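Local coordinates for putative cytoplasmic protein (Salmonella typhimurium, PDB 2GK3), which is of unknown function but belongs to a putative glutamine amidotransferase-like family and assembles as a hexamer, at residues P184-Y189 against D207-F212; L121-I124 against L128-M131; A67-E70 against E74-R77. All coordinates share one frame; numbering follows the deposited sequence.

Overall arrangement
The three contacts lie in one subunit and differ in depth and chemistry. The centre of interaction 2 is about 4 Å from the centre of the chain: selenium over an aromatic ring and a hydroxyl bound to a carbonyl hold a buried loop to the end of strand 120-124. Interaction 1, its centre about 13 Å from the chain's centre, is also buried and pairs a tyrosine-aspartate hydrogen bond with apolar packing between two bent strands. Interactions 1 and 2 reach the same strand, 218-223, without touching. Interaction 3 is the most peripheral, about 18 Å from the chain's centre and across it from interaction 1; it is a purely van der Waals contact, partly open to solvent.

Interaction 1. Residues P184-Y189 against D207-F212; sequences PVFLGY and DPLLVF
F186 meets L209 through ring carbon CE1 and the methyl CD2, 4.5 Å apart. The approach is oblique, and at this spacing it is loose van der Waals contact rather than a stack. A large ring and a branched aliphatic chain suit the place, since both are buried and neither brings a polar atom that would need a partner. The leucine's backbone does not aim it at the other segment; its branch end makes the approach.

Beyond the corner at L187 the chain reaches Y189, whose side chain leaves the backbone toward the other segment and meets D207 with its hydroxyl. Its CG lies between the backbone N and the carbonyl carbon (chi1 64°), and the hydroxyl is thereby delivered to the carboxylate, with OD2 at the ring edge and in its plane. OH donates to OD2 at 2.5 Å, a very short hydrogen bond whose exact length is doubtful. Ring and carboxylate planes are turned 54° apart, and the side chains cross at about a right angle. Beside the bond, Y189 CE1 lies 3.6 Å from D207 CB. Each end has a second polar partner: N205 ND2 bonds to the tyrosine hydroxyl and Q191 NE2 to OD2, a small network that probably fixes the rotation of both groups.

The contact spans an antiparallel part of the fold, in which strand 164-169 pairs with 185-194 and 199-204, and 199-204 with 207-215. A167 and F223 touch both F186 and L209, while I204 touches F186 and Y189.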
ATOM      1  N   PRO E 184      19.393  13.105 -30.456  1.00 36.81           N
ATOM      2  CA  PRO E 184      19.584  13.273 -29.021  1.00 36.24           C
ATOM      3  C   PRO E 184      19.880  11.985 -28.254  1.00 36.02           C
ATOM      4  O   PRO E 184      19.822  10.887 -28.800  1.00 36.39           O
ATOM      5  CB  PRO E 184      18.248  13.865 -28.548  1.00 36.36           C
ATOM      6  CG  PRO E 184      17.264  13.614 -29.660  1.00 36.45           C
ATOM      7  CD  PRO E 184      17.970  13.016 -30.833  1.00 36.37           C
ATOM      8  N   VAL E 185      20.156  12.148 -26.969  1.00 35.42           N
ATOM      9  CA  VAL E 185      20.408  11.065 -26.052  1.00 34.65           C
ATOM     10  C   VAL E 185      19.096  10.606 -25.374  1.00 33.95           C
ATOM     11  O   VAL E 185      18.179  11.411 -25.148  1.00 34.10           O
ATOM     12  CB  VAL E 185      21.521  11.517 -25.060  1.00 34.84           C
ATOM     13  CG1 VAL E 185      21.426  10.849 -23.710  1.00 35.58           C
ATOM     14  CG2 VAL E 185      22.916  11.302 -25.703  1.00 35.76           C
ATOM     15  N   PHE E 186      19.018   9.301 -25.096  1.00 32.83           N
ATOM     16  CA  PHE E 186      17.907   8.648 -24.404  1.00 31.17           C
ATOM     17  C   PHE E 186      18.473   7.891 -23.240  1.00 30.82           C
ATOM     18  O   PHE E 186      19.609   7.408 -23.314  1.00 31.42           O
ATOM     19  CB  PHE E 186      17.193   7.663 -25.325  1.00 30.68           C
ATOM     20  CG  PHE E 186      16.559   8.312 -26.488  1.00 30.28           C
ATOM     21  CD1 PHE E 186      17.325   8.654 -27.607  1.00 28.15           C
ATOM     22  CD2 PHE E 186      15.203   8.636 -26.453  1.00 29.93           C
ATOM     23  CE1 PHE E 186      16.760   9.311 -28.683  1.00 27.83           C
ATOM     24  CE2 PHE E 186      14.616   9.294 -27.518  1.00 29.90           C
ATOM     25  CZ  PHE E 186      15.390   9.638 -28.641  1.00 29.40           C
ATOM     26  N   LEU E 187      17.690   7.768 -22.168  1.00 29.96           N
ATOM     27  CA  LEU E 187      18.190   7.150 -20.939  1.00 29.13           C
ATOM     28  C   LEU E 187      17.725   5.693 -20.775  1.00 28.54           C
ATOM     29  O   LEU E 187      17.908   5.068 -19.725  1.00 27.77           O
ATOM     30  CB  LEU E 187      17.861   8.042 -19.734  1.00 29.17           C
ATOM     31  CG  LEU E 187      18.905   9.088 -19.245  1.00 30.72           C
ATOM     32  CD1 LEU E 187      19.906   9.594 -20.275  1.00 30.02           C
ATOM     33  CD2 LEU E 187      18.264  10.257 -18.582  1.00 29.57           C
ATOM     34  N   GLY E 188      17.150   5.145 -21.843  1.00 28.27           N
ATOM     35  CA  GLY E 188      16.557   3.819 -21.780  1.00 27.54           C
ATOM     36  C   GLY E 188      15.593   3.554 -22.912  1.00 27.49           C
ATOM     37  O   GLY E 188      15.202   4.472 -23.630  1.00 27.04           O
ATOM     38  N   TYR E 189      15.234   2.280 -23.076  1.00 27.10           N
ATOM     39  CA  TYR E 189      14.327   1.844 -24.129  1.00 27.34           C
ATOM     40  C   TYR E 189      13.848   0.423 -23.853  1.00 27.22           C
ATOM     41  O   TYR E 189      14.448  -0.290 -23.038  1.00 27.13           O
ATOM     42  CB  TYR E 189      14.985   1.950 -25.522  1.00 27.57           C
ATOM     43  CG  TYR E 189      16.194   1.038 -25.736  1.00 27.24           C
ATOM     44  CD1 TYR E 189      16.061  -0.170 -26.422  1.00 27.30           C
ATOM     45  CD2 TYR E 189      17.460   1.404 -25.278  1.00 27.81           C
ATOM     46  CE1 TYR E 189      17.156  -1.002 -26.648  1.00 28.25           C
ATOM     47  CE2 TYR E 189      18.574   0.586 -25.496  1.00 29.38           C
ATOM     48  CZ  TYR E 189      18.415  -0.620 -26.181  1.00 29.37           C
ATOM     49  OH  TYR E 189      19.499  -1.451 -26.378  1.00 28.72           O
ATOM     50  N   ASP E 207      20.038  -1.709 -31.193  1.00 33.89           N
ATOM     51  CA  ASP E 207      18.704  -2.338 -31.189  1.00 32.82           C
ATOM     52  C   ASP E 207      17.752  -1.445 -31.993  1.00 31.70           C
ATOM     53  O   ASP E 207      18.020  -0.262 -32.163  1.00 31.42           O
ATOM     54  CB  ASP E 207      18.162  -2.510 -29.772  1.00 32.61           C
ATOM     55  CG  ASP E 207      18.814  -3.652 -29.013  1.00 33.30           C
ATOM     56  OD1 ASP E 207      18.938  -4.776 -29.558  1.00 33.23           O
ATOM     57  OD2 ASP E 207      19.170  -3.425 -27.835  1.00 35.39           O
ATOM     58  N   PRO E 208      16.640  -2.010 -32.498  1.00 31.50           N
ATOM     59  CA  PRO E 208      15.733  -1.116 -33.232  1.00 31.50           C
ATOM     60  C   PRO E 208      15.161  -0.031 -32.305  1.00 31.78           C
ATOM     61  O   PRO E 208      14.966  -0.280 -31.091  1.00 30.81           O
ATOM     62  CB  PRO E 208      14.622  -2.048 -33.732  1.00 30.95           C
ATOM     63  CG  PRO E 208      14.772  -3.304 -33.005  1.00 30.95           C
ATOM     64  CD  PRO E 208      16.145  -3.400 -32.437  1.00 30.23           C
ATOM     65  N   LEU E 209      14.936   1.160 -32.868  1.00 31.59           N
ATOM     66  CA  LEU E 209      14.297   2.259 -32.127  1.00 31.50           C
ATOM     67  C   LEU E 209      13.001   2.730 -32.805  1.00 31.59           C
ATOM     68  O   LEU E 209      11.966   2.890 -32.145  1.00 32.08           O
ATOM     69  CB  LEU E 209      15.265   3.435 -31.912  1.00 30.85           C
ATOM     70  CG  LEU E 209      14.702   4.733 -31.302  1.00 30.68           C
ATOM     71  CD1 LEU E 209      14.161   4.515 -29.896  1.00 28.18           C
ATOM     72  CD2 LEU E 209      15.756   5.843 -31.289  1.00 30.05           C
ATOM     73  N   LEU E 210      13.068   2.973 -34.111  1.00 31.43           N
ATOM     74  CA  LEU E 210      11.878   3.321 -34.883  1.00 30.88           C
ATOM     75  C   LEU E 210      11.661   2.290 -35.975  1.00 30.52           C
ATOM     76  O   LEU E 210      12.539   2.082 -36.803  1.00 30.13           O
ATOM     77  CB  LEU E 210      11.997   4.739 -35.467  1.00 30.56           C
ATOM     78  CG  LEU E 210      10.782   5.323 -36.197  1.00 30.99           C
ATOM     79  CD1 LEU E 210       9.501   5.411 -35.306  1.00 27.67           C
ATOM     80  CD2 LEU E 210      11.139   6.683 -36.790  1.00 30.81           C
ATOM     81  N   VAL E 211      10.483   1.667 -35.971  1.00 30.50           N
ATOM     82  CA  VAL E 211      10.172   0.543 -36.858  1.00 30.94           C
ATOM     83  C   VAL E 211       8.785   0.724 -37.479  1.00 31.28           C
ATOM     84  O   VAL E 211       7.815   0.997 -36.765  1.00 30.77           O
ATOM     85  CB  VAL E 211      10.197  -0.826 -36.099  1.00 31.10           C
ATOM     86  CG1 VAL E 211       9.861  -1.994 -37.049  1.00 30.60           C
ATOM     87  CG2 VAL E 211      11.562  -1.058 -35.410  1.00 31.41           C
ATOM     88  N   PHE E 212       8.709   0.554 -38.803  1.00 30.98           N
ATOM     89  CA  PHE E 212       7.443   0.667 -39.548  1.00 31.31           C
ATOM     90  C   PHE E 212       7.018  -0.675 -40.136  1.00 31.96           C
ATOM     91  O   PHE E 212       7.841  -1.437 -40.635  1.00 32.37           O
ATOM     92  CB  PHE E 212       7.541   1.744 -40.655  1.00 30.29           C
ATOM     93  CG  PHE E 212       7.707   3.144 -40.118  1.00 29.25           C
ATOM     94  CD1 PHE E 212       6.598   3.886 -39.732  1.00 29.22           C
ATOM     95  CD2 PHE E 212       8.976   3.701 -39.956  1.00 28.36           C
ATOM     96  CE1 PHE E 212       6.746   5.161 -39.197  1.00 29.61           C
ATOM     97  CE2 PHE E 212       9.133   4.972 -39.441  1.00 27.42           C
ATOM     98  CZ  PHE E 212       8.022   5.705 -39.059  1.00 28.98           C
TER

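Interaction 2. Residues L121-I124 against L128-M131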
ATOM      1  N   LEU E 121      -1.576   2.404 -36.155  1.00 29.68           N
ATOM      2  CA  LEU E 121      -1.284   2.120 -34.755  1.00 28.51           C
ATOM      3  C   LEU E 121       0.167   2.467 -34.459  1.00 28.95           C
ATOM      4  O   LEU E 121       1.087   1.979 -35.147  1.00 28.97           O
ATOM      5  CB  LEU E 121      -1.546   0.639 -34.436  1.00 28.78           C
ATOM      6  CG  LEU E 121      -1.312   0.130 -33.000  1.00 27.94           C
ATOM      7  CD1 LEU E 121      -2.157   0.932 -32.041  1.00 26.77           C
ATOM      8  CD2 LEU E 121      -1.592  -1.384 -32.837  1.00 26.80           C
ATOM      9  N   LEU E 122       0.371   3.319 -33.455  1.00 27.93           N
ATOM     10  CA  LEU E 122       1.708   3.589 -32.964  1.00 27.58           C
ATOM     11  C   LEU E 122       1.767   3.218 -31.482  1.00 27.08           C
ATOM     12  O   LEU E 122       0.904   3.622 -30.704  1.00 26.65           O
ATOM     13  CB  LEU E 122       2.111   5.060 -33.182  1.00 27.81           C
ATOM     14  CG  LEU E 122       3.284   5.603 -32.327  1.00 29.36           C
ATOM     15  CD1 LEU E 122       4.677   5.013 -32.722  1.00 27.05           C
ATOM     16  CD2 LEU E 122       3.308   7.143 -32.330  1.00 27.10           C
HETATM   17  N   MSE E 123       2.755   2.399 -31.119  1.00 26.72           N
HETATM   18  CA  MSE E 123       3.070   2.161 -29.722  1.00 25.52           C
HETATM   19  C   MSE E 123       4.364   2.895 -29.379  1.00 26.43           C
HETATM   20  O   MSE E 123       5.340   2.834 -30.136  1.00 26.05           O
HETATM   21  CB  MSE E 123       3.193   0.663 -29.401  1.00 25.58           C
HETATM   22  CG  MSE E 123       3.467   0.381 -27.880  1.00 24.22           C
HETATM   23 SE   MSE E 123       3.137  -1.435 -27.310  0.50 22.44          SE
HETATM   24  CE  MSE E 123       1.180  -1.428 -27.183  1.00 23.17           C
ATOM     25  N   ILE E 124       4.356   3.582 -28.233  1.00 26.89           N
ATOM     26  CA  ILE E 124       5.526   4.297 -27.733  1.00 27.19           C
ATOM     27  C   ILE E 124       6.033   3.566 -26.501  1.00 28.25           C
ATOM     28  O   ILE E 124       5.242   3.177 -25.633  1.00 28.39           O
ATOM     29  CB  ILE E 124       5.185   5.775 -27.401  1.00 27.46           C
ATOM     30  CG1 ILE E 124       4.759   6.522 -28.673  1.00 25.67           C
ATOM     31  CG2 ILE E 124       6.366   6.472 -26.663  1.00 26.33           C
ATOM     32  CD1 ILE E 124       4.271   7.985 -28.432  1.00 27.08           C
ATOM     33  N   LEU E 128       5.187   0.698 -18.968  1.00 27.52           N
ATOM     34  CA  LEU E 128       3.900   0.002 -19.234  1.00 28.17           C
ATOM     35  C   LEU E 128       3.567  -0.137 -20.710  1.00 27.66           C
ATOM     36  O   LEU E 128       2.414  -0.171 -21.109  1.00 26.92           O
ATOM     37  CB  LEU E 128       2.729   0.559 -18.372  1.00 27.86           C
ATOM     38  CG  LEU E 128       3.044  -0.299 -17.142  1.00 29.05           C
ATOM     39  CD1 LEU E 128       3.555   0.420 -15.903  1.00 27.87           C
ATOM     40  CD2 LEU E 128       2.125  -1.493 -16.830  1.00 28.55           C
ATOM     41  N   SER E 129       4.629  -0.202 -21.505  1.00 27.90           N
ATOM     42  CA  SER E 129       4.553  -0.527 -22.918  1.00 27.93           C
ATOM     43  C   SER E 129       5.317  -1.845 -23.185  1.00 27.24           C
ATOM     44  O   SER E 129       6.161  -2.261 -22.378  1.00 25.57           O
ATOM     45  CB  SER E 129       5.171   0.611 -23.727  1.00 28.48           C
ATOM     46  OG  SER E 129       4.340   1.763 -23.751  1.00 29.29           O
ATOM     47  N   PHE E 130       5.003  -2.477 -24.322  1.00 27.08           N
ATOM     48  CA  PHE E 130       5.634  -3.718 -24.778  1.00 26.33           C
ATOM     49  C   PHE E 130       5.578  -4.772 -23.674  1.00 27.26           C
ATOM     50  O   PHE E 130       4.469  -5.197 -23.282  1.00 26.74           O
ATOM     51  CB  PHE E 130       7.039  -3.442 -25.342  1.00 25.85           C
ATOM     52  CG  PHE E 130       7.017  -2.505 -26.531  1.00 24.33           C
ATOM     53  CD1 PHE E 130       6.453  -2.915 -27.739  1.00 21.55           C
ATOM     54  CD2 PHE E 130       7.495  -1.191 -26.418  1.00 22.59           C
ATOM     55  CE1 PHE E 130       6.385  -2.025 -28.844  1.00 22.80           C
ATOM     56  CE2 PHE E 130       7.431  -0.298 -27.500  1.00 20.49           C
ATOM     57  CZ  PHE E 130       6.877  -0.704 -28.710  1.00 21.19           C
HETATM   58  N   MSE E 131       6.723  -5.206 -23.153  1.00 27.97           N
HETATM   59  CA  MSE E 131       6.662  -6.021 -21.930  1.00 29.01           C
HETATM   60  C   MSE E 131       6.811  -5.125 -20.716  1.00 28.79           C
HETATM   61  O   MSE E 131       6.041  -5.229 -19.775  1.00 29.35           O
HETATM   62  CB  MSE E 131       7.693  -7.173 -21.926  1.00 29.92           C
HETATM   63  CG  MSE E 131       7.373  -8.254 -22.921  1.00 30.29           C
HETATM   64 SE   MSE E 131       5.652  -9.163 -22.468  1.00 42.38          SE
HETATM   65  CE  MSE E 131       6.437 -10.900 -21.919  1.00 33.59           C
TER
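M123, a selenomethionine here, carries its CG anti to the backbone N (chi1 -177°), which sends the chain out from the strand toward F130; with chi2 also extended (163°), the selenium is carried out over the ring, and a bend at chi3 turns the terminal methyl CE away from it. F130 comes the other way, its CG beside its own backbone N, and the two side chains slide past each other in opposite directions. SE sits 3.8 Å from the centroid of the F130 ring, above one face and displaced toward the rim, nearest to CE1 at 3.6 Å. This is a Met-aromatic contact, and CG adds a CH-pi contact over the same ring, 4.0 Å from its centroid. The natural methionine, with a flexible chain and a polarisable sulfur before its methyl, suits a ring face; selenium stands in for that sulfur.

A polar bond lies beside the apolar pair. The hydroxyl of S129 donates to the carbonyl oxygen of I124, OG to O being 2.5 Å, and it enters in the carbonyl plane at a C=O...OG angle of 158°. I124 ends the strand, and its carbonyl therefore looks to a loop side chain. Serine is apt because its short hydroxyl can both give and take: OG also accepts from the backbone N of D85, so this buried oxygen bonds to two parts of the backbone.

The strand itself, 120-124, runs parallel to strands 80-84 and 218-223, consistent with the central sheet of a class I glutamine amidotransferase-like fold. C222 of strand 218-223 touches F130, while I124 leaves the strand away from the loop and touches V82 and S84 of strand 80-84 and W246 of helix 242-253.

Interaction 3. Residues A67-E70 against E74-R77; sequences AFPE and ELNR
P69 and E74 make the closest packing of the contact. E74 stretches its extended chain across P69 and lays its carboxylate carbon, CD, 3.7 Å from P69 CB. No hydrogen bond forms; the proline ring offers only carbon, and a glutamate suits the spot because its methylene groups can pack while its charge remains near the outside. This is also the side partly open to solvent, and E74 touches a crystal neighbour, which may influence its pose.

The inner part is buried but more widely spaced. One branch of L75, CD2, serves two partners: it stands 4.2 Å from CZ of F68 and 4.2 Å from CG of P69. F68 and L75 cross at about a right angle, the methyl approaching the ring obliquely. A first torsion of -171° swings the F68 ring clear of its own backbone N and brings its far end to the leucine. The proline also covers its own neighbour, with P69 CD 3.4 Å above one face of the F68 ring, so the three apolar groups form a continuous surface.

Backbone N of E74 is bonded to OG of S71, just before helix 72-75, and E70 forms a salt bridge with K104. Inward, the contact seats helix 72-75 against helix 107-116, where L75 meets S110 and Y114, while F68 reaches A107 of that helix, M59 of strand 55-59 and I16 of strand 12-28.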
ATOM      1  N   ALA E  67     -14.688   3.682 -19.874  1.00 40.88           N
ATOM      2  CA  ALA E  67     -15.373   4.203 -21.060  1.00 40.59           C
ATOM      3  C   ALA E  67     -14.661   3.970 -22.377  1.00 40.39           C
ATOM      4  O   ALA E  67     -14.801   4.779 -23.305  1.00 40.09           O
ATOM      5  CB  ALA E  67     -15.625   5.712 -20.892  1.00 40.90           C
ATOM      6  N   PHE E  68     -13.903   2.881 -22.481  1.00 40.26           N
ATOM      7  CA  PHE E  68     -13.338   2.531 -23.782  1.00 39.88           C
ATOM      8  C   PHE E  68     -14.473   2.210 -24.770  1.00 40.20           C
ATOM      9  O   PHE E  68     -15.406   1.498 -24.408  1.00 39.60           O
ATOM     10  CB  PHE E  68     -12.332   1.367 -23.697  1.00 39.18           C
ATOM     11  CG  PHE E  68     -11.596   1.154 -24.974  1.00 37.20           C
ATOM     12  CD1 PHE E  68     -10.491   1.928 -25.280  1.00 36.84           C
ATOM     13  CD2 PHE E  68     -12.074   0.267 -25.920  1.00 35.93           C
ATOM     14  CE1 PHE E  68      -9.834   1.774 -26.506  1.00 38.68           C
ATOM     15  CE2 PHE E  68     -11.438   0.109 -27.139  1.00 35.10           C
ATOM     16  CZ  PHE E  68     -10.312   0.853 -27.435  1.00 36.71           C
ATOM     17  N   PRO E  69     -14.408   2.758 -26.003  1.00 41.45           N
ATOM     18  CA  PRO E  69     -15.455   2.536 -27.024  1.00 42.71           C
ATOM     19  C   PRO E  69     -15.723   1.058 -27.332  1.00 44.29           C
ATOM     20  O   PRO E  69     -14.796   0.312 -27.673  1.00 44.57           O
ATOM     21  CB  PRO E  69     -14.893   3.240 -28.275  1.00 42.45           C
ATOM     22  CG  PRO E  69     -13.940   4.225 -27.759  1.00 41.78           C
ATOM     23  CD  PRO E  69     -13.357   3.666 -26.498  1.00 41.20           C
ATOM     24  N   GLU E  70     -16.984   0.648 -27.195  1.00 46.03           N
ATOM     25  CA  GLU E  70     -17.431  -0.692 -27.593  1.00 48.18           C
ATOM     26  C   GLU E  70     -17.589  -0.878 -29.117  1.00 49.14           C
ATOM     27  O   GLU E  70     -17.496  -1.998 -29.624  1.00 49.37           O
ATOM     28  CB  GLU E  70     -18.744  -1.052 -26.888  1.00 48.11           C
ATOM     29  CG  GLU E  70     -18.606  -1.236 -25.390  1.00 50.42           C
ATOM     30  CD  GLU E  70     -19.804  -1.925 -24.762  1.00 51.96           C
ATOM     31  OE1 GLU E  70     -20.678  -2.410 -25.502  1.00 53.43           O
ATOM     32  OE2 GLU E  70     -19.865  -1.995 -23.518  1.00 52.95           O
ATOM     33  N   GLU E  74     -16.875   3.619 -34.036  1.00 51.82           N
ATOM     34  CA  GLU E  74     -16.429   4.716 -33.202  1.00 51.54           C
ATOM     35  C   GLU E  74     -14.902   4.868 -33.256  1.00 50.23           C
ATOM     36  O   GLU E  74     -14.378   5.993 -33.208  1.00 49.86           O
ATOM     37  CB  GLU E  74     -16.925   4.473 -31.770  1.00 51.25           C
ATOM     38  CG  GLU E  74     -16.857   5.675 -30.832  1.00 52.99           C
ATOM     39  CD  GLU E  74     -17.611   5.440 -29.506  1.00 54.38           C
ATOM     40  OE1 GLU E  74     -18.535   4.567 -29.456  1.00 56.57           O
ATOM     41  OE2 GLU E  74     -17.263   6.133 -28.510  1.00 56.47           O
ATOM     42  N   LEU E  75     -14.198   3.736 -33.351  1.00 48.73           N
ATOM     43  CA  LEU E  75     -12.747   3.737 -33.559  1.00 47.22           C
ATOM     44  C   LEU E  75     -12.391   4.145 -34.985  1.00 46.51           C
ATOM     45  O   LEU E  75     -11.362   4.780 -35.215  1.00 45.73           O
ATOM     46  CB  LEU E  75     -12.133   2.369 -33.235  1.00 46.64           C
ATOM     47  CG  LEU E  75     -12.135   1.937 -31.773  1.00 45.74           C
ATOM     48  CD1 LEU E  75     -11.472   0.581 -31.652  1.00 45.74           C
ATOM     49  CD2 LEU E  75     -11.432   2.958 -30.891  1.00 44.74           C
ATOM     50  N   ASN E  76     -13.263   3.794 -35.929  1.00 46.18           N
ATOM     51  CA  ASN E  76     -13.014   4.015 -37.352  1.00 46.20           C
ATOM     52  C   ASN E  76     -12.887   5.475 -37.757  1.00 45.95           C
ATOM     53  O   ASN E  76     -12.390   5.775 -38.843  1.00 46.23           O
ATOM     54  CB  ASN E  76     -14.072   3.304 -38.212  1.00 46.58           C
ATOM     55  CG  ASN E  76     -13.827   1.796 -38.325  1.00 47.37           C
ATOM     56  OD1 ASN E  76     -12.749   1.310 -37.987  1.00 50.34           O
ATOM     57  ND2 ASN E  76     -14.834   1.053 -38.789  1.00 47.97           N
ATOM     58  N   ARG E  77     -13.330   6.379 -36.885  1.00 45.84           N
ATOM     59  CA  ARG E  77     -13.198   7.820 -37.108  1.00 45.70           C
ATOM     60  C   ARG E  77     -11.740   8.294 -37.061  1.00 43.74           C
ATOM     61  O   ARG E  77     -11.372   9.284 -37.702  1.00 43.92           O
ATOM     62  CB  ARG E  77     -14.074   8.613 -36.119  1.00 45.50           C
ATOM     63  CG  ARG E  77     -13.483   8.801 -34.729  1.00 48.28           C
ATOM     64  CD  ARG E  77     -14.223   9.869 -33.898  1.00 49.74           C
ATOM     65  NE  ARG E  77     -15.603   9.476 -33.585  1.00 57.72           N
ATOM     66  CZ  ARG E  77     -15.980   8.821 -32.483  1.00 59.92           C
ATOM     67  NH1 ARG E  77     -15.085   8.478 -31.551  1.00 59.63           N
ATOM     68  NH2 ARG E  77     -17.268   8.515 -32.310  1.00 60.54           N
TER